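Ribonucleoside triphosphate reductase (Lactobacillus leichmannii, PDB 1L1L) catalyses the B12-dependent reduction of ribonucleoside triphosphates to 2'-deoxyribonucleoside triphosphates, working as an allosterically regulated class II monomer. Local coordinates at residues Ile124-Tyr129 with Ser173-Val178; Val167-Ile172 with Asn328-Phe333; Cys305-Lys310 with Leu343-Trp348; Ser353-Ser358 with Val379-Ser384. All coordinates share one frame; numbering follows the deposited sequence.

Contact 1 of 4, residues Ile124-Tyr129 with Ser173-Val178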
loop_
_atom_site.group_PDB
_atom_site.type_symbol
_atom_site.label_atom_id
_atom_site.label_comp_id
_atom_site.label_asym_id
_atom_site.label_seq_id
_atom_site.Cartn_x
_atom_site.Cartn_y
_atom_site.Cartn_z
ATOM N N ILE A 124 8.467 -14.355 8.929
ATOM C CA ILE A 124 8.218 -14.586 10.346
ATOM C C ILE A 124 9.041 -15.763 10.853
ATOM O O ILE A 124 8.531 -16.873 11.008
ATOM C CB ILE A 124 6.718 -14.861 10.645
ATOM C CG1 ILE A 124 5.848 -13.741 10.076
ATOM C CG2 ILE A 124 6.492 -14.930 12.153
ATOM C CD1 ILE A 124 6.252 -12.357 10.548
ATOM N N ARG A 125 10.325 -15.501 11.085
ATOM C CA ARG A 125 11.261 -16.483 11.614
ATOM C C ARG A 125 12.205 -15.730 12.543
ATOM O O ARG A 125 12.512 -14.557 12.305
ATOM C CB ARG A 125 12.069 -17.131 10.496
ATOM C CG ARG A 125 12.883 -16.153 9.661
ATOM C CD ARG A 125 13.895 -16.900 8.799
ATOM N NE ARG A 125 14.505 -16.061 7.767
ATOM C CZ ARG A 125 14.011 -15.903 6.539
ATOM N NH1 ARG A 125 12.897 -16.530 6.182
ATOM N NH2 ARG A 125 14.635 -15.118 5.667
ATOM N N PRO A 126 12.682 -16.388 13.613
ATOM C CA PRO A 126 13.597 -15.694 14.524
ATOM C C PRO A 126 14.739 -15.058 13.736
ATOM O O PRO A 126 15.291 -15.671 12.825
ATOM C CB PRO A 126 14.063 -16.811 15.452
ATOM C CG PRO A 126 12.827 -17.686 15.533
ATOM C CD PRO A 126 12.401 -17.758 14.084
ATOM N N GLN A 127 15.075 -13.819 14.072
ATOM C CA GLN A 127 16.143 -13.105 13.380
ATOM C C GLN A 127 16.840 -12.156 14.340
ATOM O O GLN A 127 16.315 -11.841 15.407
ATOM C CB GLN A 127 15.576 -12.264 12.222
ATOM C CG GLN A 127 14.942 -13.035 11.098
ATOM C CD GLN A 127 14.343 -12.119 10.043
ATOM O OE1 GLN A 127 15.022 -11.238 9.512
ATOM N NE2 GLN A 127 13.068 -12.325 9.734
ATOM N N LYS A 128 18.015 -11.686 13.941
ATOM C CA LYS A 128 18.764 -10.733 14.751
ATOM C C LYS A 128 18.251 -9.334 14.410
ATOM O O LYS A 128 17.861 -9.074 13.268
ATOM C CB LYS A 128 20.258 -10.810 14.423
ATOM C CG LYS A 128 20.584 -10.397 13.004
ATOM C CD LYS A 128 22.072 -10.465 12.715
ATOM C CE LYS A 128 22.374 -9.973 11.299
ATOM N NZ LYS A 128 23.829 -10.036 10.964
ATOM N N TYR A 129 18.242 -8.440 15.392
ATOM C CA TYR A 129 17.788 -7.073 15.163
ATOM C C TYR A 129 18.855 -6.310 14.390
ATOM O O TYR A 129 18.554 -5.355 13.662
ATOM C CB TYR A 129 17.525 -6.357 16.489
ATOM C CG TYR A 129 16.178 -6.655 17.098
ATOM C CD1 TYR A 129 15.893 -7.900 17.666
ATOM C CD2 TYR A 129 15.173 -5.689 17.093
ATOM C CE1 TYR A 129 14.635 -8.167 18.208
ATOM C CE2 TYR A 129 13.923 -5.944 17.631
ATOM C CZ TYR A 129 13.656 -7.184 18.184
ATOM O OH TYR A 129 12.398 -7.424 18.673
ATOM N N SER A 173 8.530 -23.401 11.519
ATOM C CA SER A 173 9.293 -24.495 12.129
ATOM C C SER A 173 10.582 -23.974 12.756
ATOM O O SER A 173 11.178 -24.638 13.604
ATOM C CB SER A 173 9.627 -25.577 11.091
ATOM O OG SER A 173 10.673 -25.170 10.218
ATOM N N GLN A 174 11.003 -22.781 12.346
ATOM C CA GLN A 174 12.225 -22.187 12.876
ATOM C C GLN A 174 12.006 -21.551 14.244
ATOM O O GLN A 174 12.960 -21.211 14.936
ATOM C CB GLN A 174 12.769 -21.138 11.909
ATOM C CG GLN A 174 13.252 -21.701 10.590
ATOM C CD GLN A 174 13.969 -20.659 9.753
ATOM O OE1 GLN A 174 14.954 -20.067 10.192
ATOM N NE2 GLN A 174 13.476 -20.430 8.537
ATOM N N ILE A 175 10.746 -21.391 14.625
ATOM C CA ILE A 175 10.413 -20.800 15.914
ATOM C C ILE A 175 10.446 -21.889 16.991
ATOM O O ILE A 175 9.739 -22.894 16.890
ATOM C CB ILE A 175 9.008 -20.167 15.892
ATOM C CG1 ILE A 175 8.952 -19.063 14.825
ATOM C CG2 ILE A 175 8.669 -19.597 17.269
ATOM C CD1 ILE A 175 7.612 -18.363 14.753
ATOM N N PRO A 176 11.265 -21.690 18.037
ATOM C CA PRO A 176 11.436 -22.620 19.162
ATOM C C PRO A 176 10.182 -22.880 19.990
ATOM O O PRO A 176 9.185 -22.168 19.876
ATOM C CB PRO A 176 12.540 -21.964 19.985
ATOM C CG PRO A 176 12.310 -20.501 19.734
ATOM C CD PRO A 176 12.066 -20.471 18.244
ATOM N N ARG A 177 10.235 -23.910 20.830
ATOM C CA ARG A 177 9.095 -24.236 21.670
ATOM C C ARG A 177 8.831 -23.108 22.662
ATOM O O ARG A 177 9.761 -22.490 23.163
ATOM C CB ARG A 177 9.352 -25.543 22.429
ATOM C CG ARG A 177 10.741 -25.641 23.047
ATOM C CD ARG A 177 10.851 -26.842 23.992
ATOM N NE ARG A 177 12.233 -27.097 24.405
ATOM C CZ ARG A 177 12.595 -27.989 25.328
ATOM N NH1 ARG A 177 11.675 -28.718 25.950
ATOM N NH2 ARG A 177 13.881 -28.163 25.621
ATOM N N VAL A 178 7.559 -22.839 22.936
ATOM C CA VAL A 178 7.200 -21.801 23.894
ATOM C C VAL A 178 7.579 -22.336 25.278
ATOM O O VAL A 178 6.816 -23.081 25.893
ATOM C CB VAL A 178 5.680 -21.496 23.859
ATOM C CG1 VAL A 178 5.350 -20.375 24.833
ATOM C CG2 VAL A 178 5.249 -21.112 22.442
HETATM O O HOH W 1 15.566 -18.314 12.128
#
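The guanidinium of Arg125 and the amide of Gln174 lie in almost parallel planes, 6° apart, but the two groups do not stack. The meeting is made one carbon back, where Arg125 CD approaches the amide obliquely and sits 3.6 Å from both Gln174 OE1 and Gln174 NE2. The two side chains run side by side and point the same way. Beyond this methylene, Arg125 NH1 binds Asn171 OD1 and NH2 forms a salt bridge with Glu403, while Gln174 NE2 turns back to the carbonyl of Ser170. A water bridges the segments at the other end of the amide, donating to Gln174 OE1 and to Pro126 O, 2.7 Å in each case. The place is the exit of strand 119-123, at one edge of the parallel strands of the ribonucleotide reductase α/β barrel. Residues 173-178 leave helix 169-172, which follows the neighbouring strand 162-166, and so the chain beyond one strand is laid against the chain beyond the next. Pro126 packs between them: its CG lies 3.6 Å from Gln174 O and also meets Pro176 CD. Its CD rests on Ile175 CG1 at 3.8 Å. Ile175 crosses the proline ring at about a right angle; with CG1 set beside the backbone N (chi1 -60°) and the chain extended beyond it, CD1 carries on to Ile124. There it lies 4.1 Å from Ile124 O, a buried carbonyl with no hydrogen-bond partner in the model.

Contact 2 of 4, residues Val167-Ile172 with Asn328-Phe333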
loop_
_atom_site.group_PDB
_atom_site.type_symbol
_atom_site.label_atom_id
_atom_site.label_comp_id
_atom_site.label_asym_id
_atom_site.label_seq_id
_atom_site.Cartn_x
_atom_site.Cartn_y
_atom_site.Cartn_z
ATOM N N VAL A 167 4.494 -16.809 6.747
ATOM C CA VAL A 167 4.354 -17.787 7.822
ATOM C C VAL A 167 4.388 -19.157 7.164
ATOM O O VAL A 167 3.681 -20.074 7.578
ATOM C CB VAL A 167 3.020 -17.647 8.575
ATOM C CG1 VAL A 167 3.036 -16.388 9.432
ATOM C CG2 VAL A 167 1.863 -17.618 7.583
ATOM N N ALA A 168 5.195 -19.282 6.117
ATOM C CA ALA A 168 5.331 -20.552 5.412
ATOM C C ALA A 168 5.708 -21.547 6.501
ATOM O O ALA A 168 6.242 -21.143 7.532
ATOM C CB ALA A 168 6.445 -20.470 4.382
ATOM N N ARG A 169 5.427 -22.828 6.290
ATOM C CA ARG A 169 5.780 -23.815 7.308
ATOM C C ARG A 169 7.271 -23.703 7.611
ATOM O O ARG A 169 7.683 -23.737 8.772
ATOM C CB ARG A 169 5.428 -25.234 6.843
ATOM C CG ARG A 169 3.931 -25.573 6.904
ATOM C CD ARG A 169 3.682 -27.022 6.474
ATOM N NE ARG A 169 2.268 -27.407 6.430
ATOM C CZ ARG A 169 1.495 -27.617 7.499
ATOM N NH1 ARG A 169 1.980 -27.481 8.728
ATOM N NH2 ARG A 169 0.231 -27.988 7.339
ATOM N N SER A 170 8.074 -23.521 6.567
ATOM C CA SER A 170 9.519 -23.409 6.723
ATOM C C SER A 170 9.967 -22.340 7.715
ATOM O O SER A 170 11.031 -22.472 8.325
ATOM C CB SER A 170 10.180 -23.147 5.374
ATOM O OG SER A 170 9.762 -21.898 4.846
ATOM N N ASN A 171 9.190 -21.269 7.870
ATOM C CA ASN A 171 9.581 -20.237 8.829
ATOM C C ASN A 171 9.027 -20.596 10.209
ATOM O O ASN A 171 9.718 -20.494 11.209
ATOM C CB ASN A 171 9.066 -18.839 8.418
ATOM C CG ASN A 171 9.717 -18.308 7.141
ATOM O OD1 ASN A 171 10.934 -18.376 6.967
ATOM N ND2 ASN A 171 8.899 -17.757 6.248
ATOM N N ILE A 172 7.772 -21.014 10.268
ATOM C CA ILE A 172 7.181 -21.361 11.553
ATOM C C ILE A 172 7.969 -22.458 12.273
ATOM O O ILE A 172 8.088 -22.433 13.494
ATOM C CB ILE A 172 5.709 -21.806 11.401
ATOM C CG1 ILE A 172 4.880 -20.668 10.800
ATOM C CG2 ILE A 172 5.134 -22.187 12.760
ATOM C CD1 ILE A 172 4.991 -19.372 11.570
ATOM N N ASN A 328 0.802 -23.767 0.872
ATOM C CA ASN A 328 -0.423 -24.211 0.226
ATOM C C ASN A 328 -1.012 -25.506 0.787
ATOM O O ASN A 328 -2.154 -25.839 0.494
ATOM C CB ASN A 328 -0.231 -24.304 -1.295
ATOM C CG ASN A 328 0.733 -25.391 -1.707
ATOM O OD1 ASN A 328 0.464 -26.581 -1.516
ATOM N ND2 ASN A 328 1.865 -24.992 -2.284
ATOM N N ASP A 329 -0.247 -26.218 1.609
ATOM C CA ASP A 329 -0.752 -27.452 2.210
ATOM C C ASP A 329 -1.117 -27.245 3.683
ATOM O O ASP A 329 -1.518 -28.190 4.374
ATOM C CB ASP A 329 0.287 -28.572 2.102
ATOM C CG ASP A 329 1.576 -28.240 2.820
ATOM O OD1 ASP A 329 1.517 -27.560 3.868
ATOM O OD2 ASP A 329 2.652 -28.673 2.344
ATOM N N ASP A 330 -0.964 -26.017 4.173
ATOM C CA ASP A 330 -1.298 -25.716 5.561
ATOM C C ASP A 330 -2.784 -25.396 5.647
ATOM O O ASP A 330 -3.200 -24.233 5.584
ATOM C CB ASP A 330 -0.459 -24.536 6.061
ATOM C CG ASP A 330 -0.652 -24.263 7.544
ATOM O OD1 ASP A 330 0.270 -23.678 8.151
ATOM O OD2 ASP A 330 -1.721 -24.618 8.103
ATOM N N GLN A 331 -3.599 -26.430 5.796
ATOM C CA GLN A 331 -5.034 -26.226 5.857
ATOM C C GLN A 331 -5.526 -25.370 7.016
ATOM O O GLN A 331 -6.553 -24.706 6.891
ATOM C CB GLN A 331 -5.770 -27.569 5.871
ATOM C CG GLN A 331 -5.640 -28.348 4.570
ATOM C CD GLN A 331 -5.857 -27.475 3.342
ATOM O OE1 GLN A 331 -6.889 -26.809 3.215
ATOM N NE2 GLN A 331 -4.881 -27.473 2.429
ATOM N N ASP A 332 -4.817 -25.389 8.140
ATOM C CA ASP A 332 -5.240 -24.590 9.287
ATOM C C ASP A 332 -5.121 -23.097 8.939
ATOM O O ASP A 332 -6.014 -22.291 9.221
ATOM C CB ASP A 332 -4.376 -24.910 10.512
ATOM C CG ASP A 332 -4.635 -26.313 11.066
ATOM O OD1 ASP A 332 -5.822 -26.719 11.131
ATOM O OD2 ASP A 332 -3.654 -26.990 11.448
ATOM N N PHE A 333 -4.007 -22.744 8.326
ATOM C CA PHE A 333 -3.783 -21.360 7.939
ATOM C C PHE A 333 -4.812 -20.966 6.881
ATOM O O PHE A 333 -5.527 -19.985 7.036
ATOM C CB PHE A 333 -2.369 -21.200 7.394
ATOM C CG PHE A 333 -2.122 -19.858 6.753
ATOM C CD1 PHE A 333 -2.060 -18.707 7.526
ATOM C CD2 PHE A 333 -1.989 -19.753 5.373
ATOM C CE1 PHE A 333 -1.871 -17.448 6.927
ATOM C CE2 PHE A 333 -1.797 -18.491 4.758
ATOM C CZ PHE A 333 -1.743 -17.353 5.539
HETATM O O HOH W 2 2.134 -22.144 6.390
#
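Arg169 reaches across to Asp329 and Asp330 in a salt-bridge network, tying together the chain beyond two adjacent parallel strands of the α/β barrel, 162-166 and 322-327, where each gives way to a short helix. The arginine leaves the first turn of helix 169-172 with CG beside its backbone N and runs extended to NE. A turn about CD-NE (chi4 -73°) then swings the guanidinium out of line with the chain. NE donates to Asp329 OD1 at 2.7 Å, a nearly straight salt bridge (165°) that lies in the guanidinium plane but comes to the syn side of OD1 tilted out of the carboxylate plane. Asp329 can offer this oxygen because its CG is placed between N and the carbonyl carbon (chi1 61°), which folds the acid back toward the arginine. A weak second bond runs from Arg169 NH2 to Asp329 O at the guanidinium edge. Asp330 lies over one face of the same group, its CB 3.7 Å from Arg169 NH2, and its OD2 adds only a long charge pairing. That carboxylate has other work: it N-caps helix 331-335, OD2 accepting from Phe333 N at 3.0 Å, while OD1 takes a water that also donates to Val167 O. The arginine's charge nearby would probably favour the ionised form of this cap. Farther in, Phe333 presents a ring face to the valine of the other segment: Val167 CG2 makes a CH-pi contact 4.2 Å from the ring centroid, nearest to Phe333 CE1 at 3.8 Å.

Contact 3 of 4, residues Cys305-Lys310 with Leu343-Trp348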
loop_
_atom_site.group_PDB
_atom_site.type_symbol
_atom_site.label_atom_id
_atom_site.label_comp_id
_atom_site.label_asym_id
_atom_site.label_seq_id
_atom_site.Cartn_x
_atom_site.Cartn_y
_atom_site.Cartn_z
ATOM N N CYS A 305 0.460 -11.349 14.412
ATOM C CA CYS A 305 0.617 -10.254 13.444
ATOM C C CYS A 305 -0.697 -9.508 13.266
ATOM O O CYS A 305 -0.718 -8.275 13.164
ATOM C CB CYS A 305 1.079 -10.787 12.093
ATOM S SG CYS A 305 2.763 -11.346 12.095
ATOM N N ASN A 306 -1.798 -10.253 13.234
ATOM C CA ASN A 306 -3.111 -9.653 13.087
ATOM C C ASN A 306 -3.477 -8.801 14.292
ATOM O O ASN A 306 -4.060 -7.728 14.136
ATOM C CB ASN A 306 -4.192 -10.727 12.910
ATOM C CG ASN A 306 -4.081 -11.479 11.587
ATOM O OD1 ASN A 306 -4.918 -12.344 11.293
ATOM N ND2 ASN A 306 -3.049 -11.161 10.780
ATOM N N LEU A 307 -3.166 -9.298 15.492
ATOM C CA LEU A 307 -3.473 -8.585 16.731
ATOM C C LEU A 307 -2.709 -7.259 16.756
ATOM O O LEU A 307 -3.219 -6.243 17.226
ATOM C CB LEU A 307 -3.077 -9.428 17.945
ATOM C CG LEU A 307 -3.976 -10.643 18.231
ATOM C CD1 LEU A 307 -3.363 -11.524 19.328
ATOM C CD2 LEU A 307 -5.355 -10.152 18.638
ATOM N N ILE A 308 -1.486 -7.302 16.251
ATOM C CA ILE A 308 -0.641 -6.113 16.179
ATOM C C ILE A 308 -1.281 -5.112 15.209
ATOM O O ILE A 308 -1.505 -3.939 15.555
ATOM C CB ILE A 308 0.783 -6.497 15.706
ATOM C CG1 ILE A 308 1.463 -7.363 16.774
ATOM C CG2 ILE A 308 1.618 -5.230 15.418
ATOM C CD1 ILE A 308 2.848 -7.876 16.399
ATOM N N GLY A 309 -1.600 -5.585 14.006
ATOM C CA GLY A 309 -2.212 -4.722 13.013
ATOM C C GLY A 309 -3.482 -4.116 13.556
ATOM O O GLY A 309 -3.772 -2.946 13.337
ATOM N N LYS A 310 -4.248 -4.917 14.288
ATOM C CA LYS A 310 -5.484 -4.430 14.872
ATOM C C LYS A 310 -5.225 -3.282 15.863
ATOM O O LYS A 310 -5.988 -2.318 15.928
ATOM C CB LYS A 310 -6.199 -5.565 15.615
ATOM C CG LYS A 310 -7.459 -5.117 16.328
ATOM C CD LYS A 310 -7.958 -6.181 17.290
ATOM C CE LYS A 310 -9.299 -5.773 17.876
ATOM N NZ LYS A 310 -9.728 -6.742 18.915
ATOM N N LEU A 343 -12.628 -13.936 13.053
ATOM C CA LEU A 343 -12.523 -13.072 11.887
ATOM C C LEU A 343 -12.967 -11.685 12.325
ATOM O O LEU A 343 -12.328 -10.686 11.996
ATOM C CB LEU A 343 -13.435 -13.550 10.749
ATOM C CG LEU A 343 -13.588 -12.547 9.600
ATOM C CD1 LEU A 343 -12.290 -12.488 8.796
ATOM C CD2 LEU A 343 -14.748 -12.942 8.707
ATOM N N MET A 344 -14.065 -11.627 13.072
ATOM C CA MET A 344 -14.586 -10.353 13.546
ATOM C C MET A 344 -13.692 -9.723 14.616
ATOM O O MET A 344 -13.640 -8.497 14.735
ATOM C CB MET A 344 -16.015 -10.517 14.092
ATOM C CG MET A 344 -17.100 -10.629 13.015
ATOM S SD MET A 344 -18.806 -10.650 13.691
ATOM C CE MET A 344 -19.297 -12.392 13.403
ATOM N N HIS A 345 -12.974 -10.548 15.375
ATOM C CA HIS A 345 -12.110 -10.019 16.424
ATOM C C HIS A 345 -10.745 -9.501 15.967
ATOM O O HIS A 345 -10.234 -8.533 16.532
ATOM C CB HIS A 345 -11.905 -11.055 17.531
ATOM C CG HIS A 345 -11.153 -10.529 18.716
ATOM N ND1 HIS A 345 -9.784 -10.622 18.830
ATOM C CD2 HIS A 345 -11.580 -9.898 19.835
ATOM C CE1 HIS A 345 -9.399 -10.073 19.970
ATOM N NE2 HIS A 345 -10.469 -9.625 20.599
ATOM N N HIS A 346 -10.142 -10.126 14.962
ATOM C CA HIS A 346 -8.832 -9.652 14.516
ATOM C C HIS A 346 -8.288 -10.208 13.208
ATOM O O HIS A 346 -7.447 -9.565 12.570
ATOM C CB HIS A 346 -7.781 -9.897 15.603
ATOM C CG HIS A 346 -7.526 -11.346 15.887
ATOM N ND1 HIS A 346 -8.335 -12.097 16.716
ATOM C CD2 HIS A 346 -6.553 -12.183 15.452
ATOM C CE1 HIS A 346 -7.867 -13.333 16.782
ATOM N NE2 HIS A 346 -6.787 -13.412 16.024
ATOM N N ARG A 347 -8.735 -11.392 12.799
ATOM C CA ARG A 347 -8.210 -11.976 11.568
ATOM C C ARG A 347 -8.554 -11.194 10.313
ATOM O O ARG A 347 -8.066 -11.494 9.221
ATOM C CB ARG A 347 -8.646 -13.439 11.460
ATOM C CG ARG A 347 -8.000 -14.277 12.547
ATOM C CD ARG A 347 -8.339 -15.757 12.430
ATOM N NE ARG A 347 -7.695 -16.517 13.493
ATOM C CZ ARG A 347 -7.982 -17.785 13.785
ATOM N NH1 ARG A 347 -8.904 -18.424 13.083
ATOM N NH2 ARG A 347 -7.359 -18.401 14.782
ATOM N N TRP A 348 -9.396 -10.187 10.471
ATOM C CA TRP A 348 -9.753 -9.340 9.347
ATOM C C TRP A 348 -8.540 -8.474 8.998
ATOM O O TRP A 348 -8.449 -7.951 7.892
ATOM C CB TRP A 348 -10.915 -8.428 9.722
ATOM C CG TRP A 348 -10.656 -7.632 10.978
ATOM C CD1 TRP A 348 -10.992 -7.979 12.258
ATOM C CD2 TRP A 348 -9.974 -6.369 11.071
ATOM N NE1 TRP A 348 -10.566 -7.014 13.142
ATOM C CE2 TRP A 348 -9.938 -6.015 12.439
ATOM C CE3 TRP A 348 -9.391 -5.508 10.132
ATOM C CZ2 TRP A 348 -9.340 -4.829 12.891
ATOM C CZ3 TRP A 348 -8.796 -4.329 10.584
ATOM C CH2 TRP A 348 -8.778 -4.003 11.947
HETATM O O HOH W 3 -5.741 -13.707 9.130
#
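Three kinds of interaction join Lys310, Leu307 and Asn306 to the last part of helix 340-347 and the tryptophan after it. The first is polar and centres on Lys310. Fully extended from a CG anti to the backbone N (chi1 176°), it lays its ammonium nitrogen in the carbonyl plane of His345, where Lys310 NZ donates to His345 O at 3.0 Å. The same nitrogen stands over one face of the His345 imidazole, toward the rim. The two imidazoles are linked in turn, His345 ND1 and His346 ND1 sharing a hydrogen bond of 3.0 Å, and His346 NE2 is held at its far end by Asp303, which also pairs with Arg347 NE; Arg347 NH1 donates to Met336 O. A water donates to Asn306 OD1 and Arg347 O, joining the segments a second time. Apolar contact is the second kind. Leu307 CD2 sits over the face of the His346 ring in a CH-pi contact, 4.0 Å from its centroid, and Asn306 CB touches the edge of the same ring, 3.8 Å from His346 CD2. The imidazole is thus fixed on two sides as well as by its two nitrogens. Lys310 CG lies 3.9 Å from Trp348 CZ2. The third is packing of a side chain on backbone: the amide oxygen Asn306 OD1 comes within 3.3 Å of Arg347 CA beside a wide, pi-type turn. The short helical segments cross nearly perpendicular (94°) with axes 9.1 Å apart. Helix 298-313 leads into strand 322-327 and helix 340-347 into strand 350-356, both in connections between parallel strands of the 10-stranded α/β barrel.

Contact 4 of 4, residues Ser353-Ser358 with Val379-Ser384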
loop_
_atom_site.group_PDB
_atom_site.type_symbol
_atom_site.label_atom_id
_atom_site.label_comp_id
_atom_site.label_asym_id
_atom_site.label_seq_id
_atom_site.Cartn_x
_atom_site.Cartn_y
_atom_site.Cartn_z
ATOM N N SER A 353 -2.805 -15.427 1.602
ATOM C CA SER A 353 -2.474 -16.084 0.344
ATOM C C SER A 353 -1.547 -17.269 0.572
ATOM O O SER A 353 -0.941 -17.402 1.634
ATOM C CB SER A 353 -1.779 -15.084 -0.601
ATOM O OG SER A 353 -2.688 -14.062 -0.967
ATOM N N VAL A 354 -1.426 -18.125 -0.432
ATOM C CA VAL A 354 -0.541 -19.270 -0.318
ATOM C C VAL A 354 0.535 -19.238 -1.399
ATOM O O VAL A 354 0.319 -18.731 -2.504
ATOM C CB VAL A 354 -1.325 -20.604 -0.410
ATOM C CG1 VAL A 354 -2.279 -20.723 0.775
ATOM C CG2 VAL A 354 -2.105 -20.664 -1.717
ATOM N N ALA A 355 1.704 -19.763 -1.054
ATOM C CA ALA A 355 2.827 -19.823 -1.969
ATOM C C ALA A 355 2.718 -21.066 -2.834
ATOM O O ALA A 355 2.426 -22.157 -2.332
ATOM C CB ALA A 355 4.126 -19.858 -1.191
ATOM N N VAL A 356 2.931 -20.904 -4.134
ATOM C CA VAL A 356 2.884 -22.035 -5.050
ATOM C C VAL A 356 4.039 -21.930 -6.032
ATOM O O VAL A 356 4.845 -21.007 -5.956
ATOM C CB VAL A 356 1.570 -22.072 -5.872
ATOM C CG1 VAL A 356 0.377 -22.124 -4.957
ATOM C CG2 VAL A 356 1.491 -20.851 -6.797
ATOM N N ASP A 357 4.132 -22.904 -6.930
ATOM C CA ASP A 357 5.142 -22.902 -7.979
ATOM C C ASP A 357 4.407 -23.377 -9.225
ATOM O O ASP A 357 3.263 -23.823 -9.127
ATOM C CB ASP A 357 6.317 -23.830 -7.654
ATOM C CG ASP A 357 5.886 -25.253 -7.389
ATOM O OD1 ASP A 357 5.009 -25.760 -8.116
ATOM O OD2 ASP A 357 6.438 -25.871 -6.456
ATOM N N SER A 358 5.051 -23.286 -10.384
ATOM C CA SER A 358 4.419 -23.683 -11.641
ATOM C C SER A 358 4.053 -25.158 -11.694
ATOM O O SER A 358 3.149 -25.549 -12.427
ATOM C CB SER A 358 5.328 -23.324 -12.822
ATOM O OG SER A 358 5.551 -21.922 -12.860
ATOM N N VAL A 379 0.606 -16.599 -4.634
ATOM C CA VAL A 379 1.883 -15.980 -4.942
ATOM C C VAL A 379 2.821 -17.063 -5.455
ATOM O O VAL A 379 3.129 -18.018 -4.736
ATOM C CB VAL A 379 2.502 -15.313 -3.705
ATOM C CG1 VAL A 379 3.874 -14.765 -4.046
ATOM C CG2 VAL A 379 1.593 -14.208 -3.212
ATOM N N ASN A 380 3.260 -16.928 -6.702
ATOM C CA ASN A 380 4.171 -17.903 -7.288
ATOM C C ASN A 380 5.606 -17.428 -7.073
ATOM O O ASN A 380 6.134 -16.625 -7.858
ATOM C CB ASN A 380 3.892 -18.072 -8.785
ATOM C CG ASN A 380 4.640 -19.250 -9.382
ATOM O OD1 ASN A 380 5.813 -19.459 -9.093
ATOM N ND2 ASN A 380 3.964 -20.018 -10.226
ATOM N N LEU A 381 6.227 -17.916 -6.000
ATOM C CA LEU A 381 7.597 -17.541 -5.656
ATOM C C LEU A 381 8.596 -18.035 -6.703
ATOM O O LEU A 381 9.630 -17.404 -6.948
ATOM C CB LEU A 381 7.950 -18.098 -4.268
ATOM C CG LEU A 381 7.158 -17.486 -3.103
ATOM C CD1 LEU A 381 7.447 -18.233 -1.806
ATOM C CD2 LEU A 381 7.536 -16.013 -2.968
ATOM N N ASP A 382 8.264 -19.164 -7.317
ATOM C CA ASP A 382 9.071 -19.788 -8.362
ATOM C C ASP A 382 9.285 -18.793 -9.510
ATOM O O ASP A 382 10.416 -18.421 -9.825
ATOM C CB ASP A 382 8.335 -21.033 -8.883
ATOM C CG ASP A 382 9.140 -21.814 -9.903
ATOM O OD1 ASP A 382 8.553 -22.714 -10.552
ATOM O OD2 ASP A 382 10.349 -21.539 -10.048
ATOM N N LEU A 383 8.188 -18.370 -10.128
ATOM C CA LEU A 383 8.252 -17.414 -11.233
ATOM C C LEU A 383 8.812 -16.061 -10.801
ATOM O O LEU A 383 9.495 -15.386 -11.580
ATOM C CB LEU A 383 6.859 -17.190 -11.827
ATOM C CG LEU A 383 6.188 -18.324 -12.597
ATOM C CD1 LEU A 383 4.797 -17.881 -13.009
ATOM C CD2 LEU A 383 7.013 -18.697 -13.818
ATOM N N SER A 384 8.508 -15.658 -9.566
ATOM C CA SER A 384 8.955 -14.371 -9.036
ATOM C C SER A 384 10.462 -14.288 -8.878
ATOM O O SER A 384 11.050 -13.227 -9.059
ATOM C CB SER A 384 8.292 -14.084 -7.684
ATOM O OG SER A 384 6.893 -13.899 -7.816
#
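Val379 is gripped by two backbone hydrogen bonds to the neighbouring strand: its N donates to Val354 O and its O accepts from Val356 N, each 3.0 Å. This is the parallel ladder in which Ala355 pairs with Val379 and Val356 with Asn380. The ladder frays where the second strand turns into a helix, Leu381 N making only a weak bond to Val356 O. Asn380 marks the change. With CG anti to its backbone N (chi1 -170°), it N-caps helix 381-386, OD1 accepting from Leu383 N at 2.8 Å. Asn380 O takes both Ser384 N and Ser384 OG, from opposite faces of its plane. Short CA-H...O contacts, such as Ala355 CA to Val379 O at 3.3 Å, fill in between the ladder bonds. Outward from the backbone, Ala355 CB meets Leu381 CD1 at 3.7 Å, and on the other face of the sheet Val356 CG2 lies against Asn380. Asp357 and Asp382 touch through their CB atoms, 3.7 Å apart, while Ser358 OG, bonded to Arg669 O, rests 3.7 Å from Leu383 CG. Strands 350-356 and 377-380 are the two strands of a beta-alpha-beta unit whose helix 363-373 packs on Val354 and Val356; strand 322-327 lies beyond the first, and strand 674-679 runs antiparallel beyond the second.

How the contacts relate
Contacts 1 and 2 lie just beyond neighbouring parallel strands (119-123 and 162-166, then 162-166 and 322-327), while contact 4 pairs strands 350-356 and 377-380 themselves. Contact 4 alone is a ladder of backbone bonds, and none of its touching residues is exposed. Contact 2 has more exposed residues and relies on charge, whereas contact 1 rests on proline and isoleucine packing and a water. Contact 3, partly buried between two helices flanking the sheet, combines a lysine-to-carbonyl bond with histidine packing. Residues 173-178 directly continue 167-172, and Arg125 of contact 1 bonds Asn171 of contact 2; Asn328 of contact 2 reaches Ala355 of contact 4; Ile124 touches Cys305, linking contacts 1 and 3.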